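PDB 4QB5: Glyoxalase/bleomycin resistance protein/dioxygenase from Albidiferax ferrireducens T118, which is of unknown specific function but belongs to the vicinal oxygen chelate superfamily of glyoxalases, bleomycin resistance proteins and dioxygenases, and may act as a dioxygenase. Local coordinates for residues K39-D42 against A43-G46; A100-A103 against A104-N108; F61-P65 against A66-G70. All coordinates share one frame; numbering follows the deposited sequence.

Contact 1: K39-D42 against A43-G46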
# COMPACT_ATOMS: atom_id res chain seq x y z
N LYS C 39 12.77 9.45 10.51
CA LYS C 39 12.43 10.21 11.68
C LYS C 39 10.92 10.50 11.70
O LYS C 39 10.27 10.38 12.75
CB LYS C 39 13.26 11.47 11.72
CG LYS C 39 12.92 12.36 12.90
CD LYS C 39 13.90 13.54 12.97
CE LYS C 39 13.14 14.81 13.34
NZ LYS C 39 12.04 15.03 12.35
N PHE C 40 10.36 10.86 10.56
CA PHE C 40 8.88 10.95 10.44
C PHE C 40 8.13 9.66 10.83
O PHE C 40 7.25 9.70 11.71
CB PHE C 40 8.53 11.42 9.02
CG PHE C 40 7.08 11.48 8.73
CD1 PHE C 40 6.35 12.59 9.06
CD2 PHE C 40 6.44 10.44 8.13
CE1 PHE C 40 5.00 12.66 8.76
CE2 PHE C 40 5.09 10.50 7.83
CZ PHE C 40 4.36 11.61 8.15
N TYR C 41 8.50 8.53 10.21
CA TYR C 41 7.77 7.25 10.44
C TYR C 41 7.99 6.67 11.85
O TYR C 41 7.07 6.10 12.41
CB TYR C 41 7.98 6.20 9.31
CG TYR C 41 7.20 6.56 8.08
CD1 TYR C 41 5.83 6.32 8.04
CD2 TYR C 41 7.80 7.13 6.93
CE1 TYR C 41 5.08 6.67 6.96
CE2 TYR C 41 7.04 7.43 5.80
CZ TYR C 41 5.70 7.22 5.82
OH TYR C 41 4.91 7.55 4.72
N ASP C 42 9.19 6.82 12.39
CA ASP C 42 9.47 6.49 13.79
C ASP C 42 8.46 7.18 14.71
O ASP C 42 7.77 6.52 15.55
CB ASP C 42 10.93 6.88 14.20
CG ASP C 42 11.97 5.89 13.69
OD1 ASP C 42 11.65 4.89 12.94
OD2 ASP C 42 13.18 6.10 14.01
N ALA C 43 8.32 8.48 14.50
CA ALA C 43 7.42 9.29 15.30
C ALA C 43 5.97 8.91 15.05
O ALA C 43 5.15 8.74 16.01
CB ALA C 43 7.61 10.82 15.03
N LEU C 44 5.65 8.75 13.78
CA LEU C 44 4.28 8.50 13.37
C LEU C 44 3.79 7.12 13.80
O LEU C 44 2.77 6.99 14.45
CB LEU C 44 4.20 8.57 11.85
CG LEU C 44 2.81 8.44 11.28
CD1 LEU C 44 2.10 9.77 11.40
CD2 LEU C 44 2.86 7.94 9.84
N LEU C 45 4.50 6.11 13.38
CA LEU C 45 4.07 4.77 13.64
C LEU C 45 4.31 4.37 15.09
O LEU C 45 3.64 3.45 15.57
CB LEU C 45 4.69 3.79 12.67
CG LEU C 45 4.45 4.10 11.16
CD1 LEU C 45 5.17 3.12 10.30
CD2 LEU C 45 2.96 4.06 10.92
N GLY C 46 5.25 5.02 15.78
CA GLY C 46 5.40 4.81 17.23
C GLY C 46 4.07 5.03 17.97
O GLY C 46 3.79 4.39 18.98

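Contact 2: A100-A103 against A104-N108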
# COMPACT_ATOMS: atom_id res chain seq x y z
N ALA C 100 -3.38 11.11 17.64
CA ALA C 100 -1.92 11.12 18.04
C ALA C 100 -0.99 10.93 16.85
O ALA C 100 0.04 11.57 16.70
CB ALA C 100 -1.72 9.97 19.01
N PHE C 101 -1.39 10.03 15.95
CA PHE C 101 -0.74 9.86 14.64
C PHE C 101 -0.68 11.14 13.83
O PHE C 101 0.37 11.53 13.36
CB PHE C 101 -1.60 8.80 13.91
CG PHE C 101 -1.25 8.49 12.50
CD1 PHE C 101 -0.57 7.31 12.21
CD2 PHE C 101 -1.82 9.20 11.45
CE1 PHE C 101 -0.36 6.91 10.89
CE2 PHE C 101 -1.61 8.81 10.12
CZ PHE C 101 -0.89 7.66 9.84
N HIS C 102 -1.83 11.78 13.68
CA HIS C 102 -1.95 13.00 12.95
C HIS C 102 -1.04 14.07 13.57
O HIS C 102 -0.29 14.72 12.85
CB HIS C 102 -3.41 13.47 12.87
CG HIS C 102 -3.59 14.69 12.02
ND1 HIS C 102 -3.93 14.63 10.69
CD2 HIS C 102 -3.48 15.99 12.32
CE1 HIS C 102 -3.99 15.85 10.20
NE2 HIS C 102 -3.73 16.70 11.17
N ALA C 103 -1.10 14.22 14.89
CA ALA C 103 -0.24 15.18 15.56
C ALA C 103 1.25 14.87 15.36
O ALA C 103 2.04 15.78 15.14
CB ALA C 103 -0.59 15.25 17.08
N ALA C 104 1.66 13.62 15.50
CA ALA C 104 3.02 13.29 15.34
C ALA C 104 3.46 13.61 13.91
O ALA C 104 4.56 14.15 13.67
CB ALA C 104 3.25 11.84 15.65
N GLY C 105 2.56 13.36 12.96
CA GLY C 105 2.87 13.63 11.57
C GLY C 105 3.15 15.08 11.30
O GLY C 105 4.19 15.40 10.66
N ILE C 106 2.27 15.93 11.83
CA ILE C 106 2.43 17.36 11.68
C ILE C 106 3.64 17.89 12.44
O ILE C 106 4.19 18.91 12.08
CB ILE C 106 1.19 18.14 12.14
CG1 ILE C 106 -0.05 17.72 11.33
CG2 ILE C 106 1.44 19.63 12.01
CD1 ILE C 106 0.07 17.86 9.86
N ALA C 107 4.00 17.24 13.53
CA ALA C 107 5.15 17.71 14.31
C ALA C 107 6.48 17.33 13.65
O ALA C 107 7.50 17.90 14.00
CB ALA C 107 5.10 17.15 15.72
N ASN C 108 6.47 16.39 12.71
CA ASN C 108 7.70 15.83 12.20
C ASN C 108 7.87 15.94 10.69
O ASN C 108 8.49 15.11 10.09
CB ASN C 108 7.76 14.34 12.58
CG ASN C 108 8.02 14.14 14.01
OD1 ASN C 108 7.11 14.08 14.86
ND2 ASN C 108 9.26 14.16 14.32

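Contact 3: F61-P65 against A66-G70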
# COMPACT_ATOMS: atom_id res chain seq x y z
N PHE C 61 12.62 -0.75 7.54
CA PHE C 61 11.46 -1.62 7.71
C PHE C 61 10.86 -1.47 9.08
O PHE C 61 11.59 -1.33 10.10
CB PHE C 61 11.86 -3.09 7.52
CG PHE C 61 12.08 -3.46 6.10
CD1 PHE C 61 11.00 -3.65 5.26
CD2 PHE C 61 13.34 -3.59 5.59
CE1 PHE C 61 11.19 -3.99 3.93
CE2 PHE C 61 13.54 -3.91 4.24
CZ PHE C 61 12.48 -4.12 3.42
N TYR C 62 9.53 -1.51 9.09
CA TYR C 62 8.71 -1.35 10.29
C TYR C 62 7.82 -2.59 10.35
O TYR C 62 6.80 -2.71 9.64
CB TYR C 62 7.81 -0.09 10.15
CG TYR C 62 8.61 1.18 10.15
CD1 TYR C 62 9.25 1.62 9.02
CD2 TYR C 62 8.75 1.93 11.33
CE1 TYR C 62 9.99 2.79 9.03
CE2 TYR C 62 9.50 3.07 11.34
CZ TYR C 62 10.14 3.49 10.21
OH TYR C 62 10.85 4.66 10.29
N ARG C 63 8.26 -3.55 11.13
CA ARG C 63 7.66 -4.86 11.15
C ARG C 63 6.68 -4.98 12.30
O ARG C 63 6.86 -4.38 13.35
CB ARG C 63 8.76 -5.92 11.25
CG ARG C 63 9.75 -5.88 10.08
CD ARG C 63 10.70 -7.10 10.05
NE ARG C 63 11.64 -7.09 8.90
CZ ARG C 63 12.84 -6.49 8.86
NH1 ARG C 63 13.31 -5.83 9.91
NH2 ARG C 63 13.58 -6.55 7.75
N SER C 64 5.61 -5.73 12.08
CA SER C 64 4.72 -6.18 13.17
C SER C 64 4.42 -7.65 12.94
O SER C 64 4.84 -8.23 11.96
CB SER C 64 3.38 -5.42 13.20
OG SER C 64 2.54 -5.81 12.09
N PRO C 65 3.66 -8.25 13.86
CA PRO C 65 3.24 -9.62 13.62
C PRO C 65 2.27 -9.80 12.45
O PRO C 65 2.15 -10.91 11.96
CB PRO C 65 2.59 -10.01 14.95
CG PRO C 65 3.36 -9.22 15.96
CD PRO C 65 3.61 -7.90 15.30
N ALA C 66 1.60 -8.76 11.97
CA ALA C 66 0.80 -8.97 10.75
C ALA C 66 0.92 -7.84 9.72
O ALA C 66 0.02 -7.01 9.59
CB ALA C 66 -0.67 -9.30 11.07
N GLY C 67 2.02 -7.91 8.94
CA GLY C 67 2.43 -6.87 8.01
C GLY C 67 3.72 -6.11 8.33
O GLY C 67 4.14 -5.91 9.49
N THR C 68 4.37 -5.73 7.24
CA THR C 68 5.58 -4.94 7.27
C THR C 68 5.38 -3.72 6.38
O THR C 68 4.83 -3.81 5.26
CB THR C 68 6.72 -5.81 6.79
OG1 THR C 68 6.83 -6.89 7.71
CG2 THR C 68 8.02 -5.06 6.76
N PHE C 69 5.80 -2.58 6.88
CA PHE C 69 5.86 -1.36 6.09
C PHE C 69 7.29 -1.01 5.85
O PHE C 69 8.11 -1.13 6.78
CB PHE C 69 5.19 -0.19 6.84
CG PHE C 69 5.39 1.13 6.18
CD1 PHE C 69 4.76 1.44 4.96
CD2 PHE C 69 6.12 2.13 6.81
CE1 PHE C 69 4.95 2.66 4.35
CE2 PHE C 69 6.32 3.36 6.19
CZ PHE C 69 5.68 3.64 4.99
N GLY C 70 7.59 -0.50 4.66
CA GLY C 70 8.96 -0.06 4.38
C GLY C 70 9.06 1.24 3.61
O GLY C 70 8.19 1.60 2.81

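Contact 1: K39-D42 against A43-G46
Leu44 lays its CD2 methyl beside two aromatic rings one helical turn back, and this gives helix 34-46 its greasy inward side. CD2 stands 3.9 Å from Phe40 CE2 and 3.8 Å from Tyr41 CD1. The three side chains run alongside one another and point the same way. Phe40 and Leu44 both carry CG anti to the backbone N (chi1 177° and -176°), which turns both off the helix to the same side. Tyr41 takes a different first torsion, with CG beside its own N, and also runs alongside Leu45, whose CD1 is 4.0 Å from Tyr41 CD1. The two rings also touch directly, since Phe40 CD2 sits 3.7 Å above the centre of one face of the Tyr41 ring. Beyond them lie Ile140 and, under Leu45, Phe69.

The backbone bonds are those of an alpha helix. Leu44 N donates to Phe40 O at 2.8 Å, in the carbonyl plane, and Leu45 N to Tyr41 O at 2.7 Å. Gly46 N reaches Asp42 O at 2.9 Å from 39° out of the Asp42 carbonyl plane, off its lone pairs.

Polar groups leave this stretch for partners beyond it. Tyr41 OH bonds Asp134; Asp42 OD2 forms a salt bridge with Lys38, while OD1 bonds Gly53 N and Tyr62 OH. An aromatic with a hydroxyl thus suits position 41, buried along its ring yet bonded at its end. The chemistry implies an amphipathic helix: hydrocarbon contacts settle it on the sheets, and Asp42, on its more open side, ties it to the loop at Gly53 and to strand 59-64.

Contact 2: A100-A103 against A104-N108
Ile106 lies alongside His102, one turn later on helix 95-107, and its CG1 branch does the touching. That carbon packs beside the imidazole ring and comes within 3.4 Å of His102 O. Setting CG1 beside the backbone N (chi1 -60°) carries it back over the preceding turn, while CG2 takes the place anti to N. Small methyls make the remaining side-chain contacts: Ala104 CB is 3.4 Å from Ala100 O, and Ala107 CB is 3.4 Å from Ala103 O.

Behind these touches stands an unbroken run of backbone bonds. Ala104 N to Ala100 O and Gly105 N to Phe101 O are each 2.9 Å, Ile106 N to His102 O is 3.0 Å, and Ala107 N to Ala103 O is 2.9 Å, the last the most bent at the hydrogen (144°). Asn108 is the first residue to leave helical angles.

In the vicinal oxygen chelate fold, built from beta-alpha-beta-beta-beta modules, helices of this kind lie against curved mixed sheets. Here His102 and Ile106 rest on Leu132 of strand 127-133 and on Thr112 of strand 111-120, so a branched hydrocarbon and a flat ring suit that side. Phe101, a large apolar ring at home in its buried place, turns toward Leu132 and Leu48, whereas the small Ala100 and Ala104 approach Thr47, and Ala103 and Ala107 are exposed. Gly105, buried without a side chain, is consistent with the close approach of helix 34-46, whose Phe40 ring packs against the Gly105 carbonyl.

Contact 3: F61-P65 against A66-G70
Tyr62 and Phe69 face each other as a hydrogen-bonded antiparallel pair, and their rings lie side by side, pointing the same way. They are neither stacked nor perpendicular: the planes meet at 44°, the centroids are 6.0 Å apart, and Tyr62 CD1 touches Phe69 CD2 at 3.9 Å. The Tyr62 ring also presents its edge to Phe69 O. At the backbone of this pair the strands are joined twice, Tyr62 N to Phe69 O at 2.7 Å and Phe69 N to Tyr62 O at 2.9 Å. Large aromatics suit this face, which meets helix 34-46; there the Tyr62 hydroxyl bonds Asp42.

On the other face Thr68 CG2, held anti to its backbone N (chi1 of OG1 -62°), meets both Phe61 CD1 at 3.6 Å and the aliphatic Arg63 CG. The extended Arg63 chain brings one guanidinium face over Phe61 CB.

At the turn, Ser64 OG accepts Ala66 N at 3.1 Å, an ST turn, and donates to Gly67 O at 3.1 Å, which Ser64 N also grips. A serine serves here because one hydroxyl can do both. Gly67 has a positive phi (113°); a CB here would jam against Ala66 O, which calls for glycine. Ala66 bonds the second subunit through its backbone, and Met23 of that subunit packs on Ser64 and Phe69. The whole is a tight beta hairpin with Pro65 and Ala66 at its bend, pairing strands 59-64 and 67-72 of a mixed vicinal oxygen chelate sheet.

How the contacts relate
Contacts 1 and 2 are single-helix contacts on two neighbouring helices; contact 3 is a strand pair. Contact 1 lies nearest the chain's centre (about 8 Å between centres, against about 11 Å for the others), has half its residues buried and touches both others. Leu44 packs its CD1 against Phe101 O of helix 95-107, 3.2 Å away, and Phe40 lies against the end of the same helix, whereas Tyr41 and Leu45 turn to the aromatic face of the hairpin. Contacts 2 and 3 lie on opposite sides of that centre. Contact 2 is nearer the surface, with Ala103, Ile106 and Ala107 exposed; contact 3 combines an inner aromatic face with a polar turn meeting the second subunit.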